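Local atomic coordinates of iron uptake protein A2 (Synechocystis sp., PDB entry 2VOZ), a protein that binds ferric iron in the periplasm and probably delivers it to an ABC transporter for import into the cell. Residues Q231-D235 / P236-E240. Sequence-based numbering, arbitrary orientation.
Sequences QKSTD and PADQE
Gln239 and Asp238 reach back to Gln231 and Ser233 in a local, surface contact round the turn that joins helix 224-232 to helix 236-244. The amide of Gln239, its chain bent at chi2 (-55°), spans the turn: NE2 donates to Ser233 O at 2.9 Å, in that carbonyl's plane, and to Gln231 O, also at 2.9 Å, which it meets from above the carbonyl plane. Both acceptors lie close to the amide plane, probably one for each N-H. A water donates to Gln239 OE1 (2.7 Å) and to Gln231 O, tying the other end of the amide to the first helix. An alanine in place of Gln239 would probably leave both carbonyls without this shared donor and hold the turn less firmly on that side.

Ser233 OG donates to the anti side of Asp238 OD2 at 2.6 Å and accepts from Asp235 N at 3.0 Å. Asp238 OD1, the other oxygen of that carboxylate, forms a salt bridge with Arg210. Asp235 OD1 accepts from Ala237 N (2.9 Å, 151° at the hydrogen), while OD2 pairs with Arg70 of a second subunit. The arrangement is a tight turn between consecutive helices, with an ST turn at Ser233 leading into an Asp N-cap and a proline at the first helical position.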
loop_
_atom_site.group_PDB
_atom_site.type_symbol
_atom_site.label_atom_id
_atom_site.label_comp_id
_atom_site.label_asym_id
_atom_site.label_seq_id
_atom_site.Cartn_x
_atom_site.Cartn_y
_atom_site.Cartn_z
ATOM N N GLN B 231 -11.621 2.250 -18.393
ATOM C CA GLN B 231 -12.864 1.470 -18.428
ATOM C C GLN B 231 -13.145 0.846 -17.049
ATOM O O GLN B 231 -14.300 0.764 -16.593
ATOM C CB GLN B 231 -12.772 0.386 -19.498
ATOM C CG GLN B 231 -12.850 0.918 -20.938
ATOM C CD GLN B 231 -12.879 -0.223 -21.909
ATOM O OE1 GLN B 231 -11.826 -0.684 -22.372
ATOM N NE2 GLN B 231 -14.087 -0.721 -22.208
ATOM N N LYS B 232 -12.081 0.409 -16.386
ATOM C CA LYS B 232 -12.218 -0.280 -15.112
ATOM C C LYS B 232 -12.386 0.699 -13.920
ATOM O O LYS B 232 -12.796 0.302 -12.792
ATOM C CB LYS B 232 -11.018 -1.180 -14.919
ATOM C CG LYS B 232 -11.096 -2.433 -15.774
ATOM C CD LYS B 232 -9.870 -3.285 -15.503
ATOM C CE LYS B 232 -9.933 -4.588 -16.280
ATOM N NZ LYS B 232 -8.826 -5.449 -15.817
ATOM N N SER B 233 -12.080 1.963 -14.161
ATOM C CA SER B 233 -12.086 2.949 -13.067
ATOM C C SER B 233 -13.478 3.158 -12.491
ATOM O O SER B 233 -14.448 3.207 -13.228
ATOM C CB SER B 233 -11.557 4.291 -13.579
ATOM O OG SER B 233 -11.639 5.275 -12.557
ATOM N N THR B 234 -13.563 3.324 -11.171
ATOM C CA THR B 234 -14.809 3.690 -10.512
ATOM C C THR B 234 -15.082 5.194 -10.532
ATOM O O THR B 234 -16.150 5.662 -10.063
ATOM C CB THR B 234 -14.790 3.237 -9.033
ATOM O OG1 THR B 234 -13.678 3.857 -8.362
ATOM C CG2 THR B 234 -14.652 1.723 -8.959
ATOM N N ASP B 235 -14.129 5.960 -11.056
ATOM C CA ASP B 235 -14.286 7.420 -11.072
ATOM C C ASP B 235 -15.177 7.837 -12.249
ATOM O O ASP B 235 -14.846 7.574 -13.414
ATOM C CB ASP B 235 -12.931 8.094 -11.146
ATOM C CG ASP B 235 -13.009 9.595 -10.880
ATOM O OD1 ASP B 235 -13.975 10.234 -11.339
ATOM O OD2 ASP B 235 -12.074 10.152 -10.266
ATOM N N PRO B 236 -16.309 8.504 -11.951
ATOM C CA PRO B 236 -17.224 8.924 -13.017
ATOM C C PRO B 236 -16.532 9.733 -14.112
ATOM O O PRO B 236 -16.939 9.644 -15.283
ATOM C CB PRO B 236 -18.264 9.807 -12.276
ATOM C CG PRO B 236 -18.220 9.399 -10.920
ATOM C CD PRO B 236 -16.809 8.896 -10.614
ATOM N N ALA B 237 -15.519 10.538 -13.740
ATOM C CA ALA B 237 -14.810 11.354 -14.714
ATOM C C ALA B 237 -14.035 10.476 -15.700
ATOM O O ALA B 237 -13.923 10.840 -16.866
ATOM C CB ALA B 237 -13.879 12.360 -14.035
ATOM N N ASP B 238 -13.517 9.334 -15.227
ATOM C CA ASP B 238 -12.856 8.358 -16.115
ATOM C C ASP B 238 -13.857 7.696 -17.059
ATOM O O ASP B 238 -13.574 7.489 -18.218
ATOM C CB ASP B 238 -12.112 7.307 -15.282
ATOM C CG ASP B 238 -10.875 7.887 -14.589
ATOM O OD1 ASP B 238 -10.479 9.039 -14.921
ATOM O OD2 ASP B 238 -10.264 7.194 -13.734
ATOM N N GLN B 239 -15.050 7.381 -16.544
ATOM C CA GLN B 239 -16.092 6.796 -17.393
ATOM C C GLN B 239 -16.507 7.816 -18.468
ATOM O O GLN B 239 -16.852 7.437 -19.582
ATOM C CB GLN B 239 -17.277 6.431 -16.508
ATOM C CG GLN B 239 -16.984 5.265 -15.618
ATOM C CD GLN B 239 -16.508 4.060 -16.415
ATOM O OE1 GLN B 239 -17.011 3.789 -17.503
ATOM N NE2 GLN B 239 -15.506 3.350 -15.873
ATOM N N GLU B 240 -16.451 9.112 -18.130
ATOM C CA GLU B 240 -16.799 10.131 -19.120
ATOM C C GLU B 240 -15.835 10.094 -20.286
ATOM O O GLU B 240 -16.225 10.273 -21.435
ATOM C CB GLU B 240 -16.827 11.543 -18.552
ATOM C CG GLU B 240 -17.489 12.445 -19.579
ATOM C CD GLU B 240 -17.733 13.844 -19.063
ATOM O OE1 GLU B 240 -17.048 14.758 -19.560
ATOM O OE2 GLU B 240 -18.596 13.997 -18.163
HETATM O O HOH W 1 -16.729 1.328 -18.481
#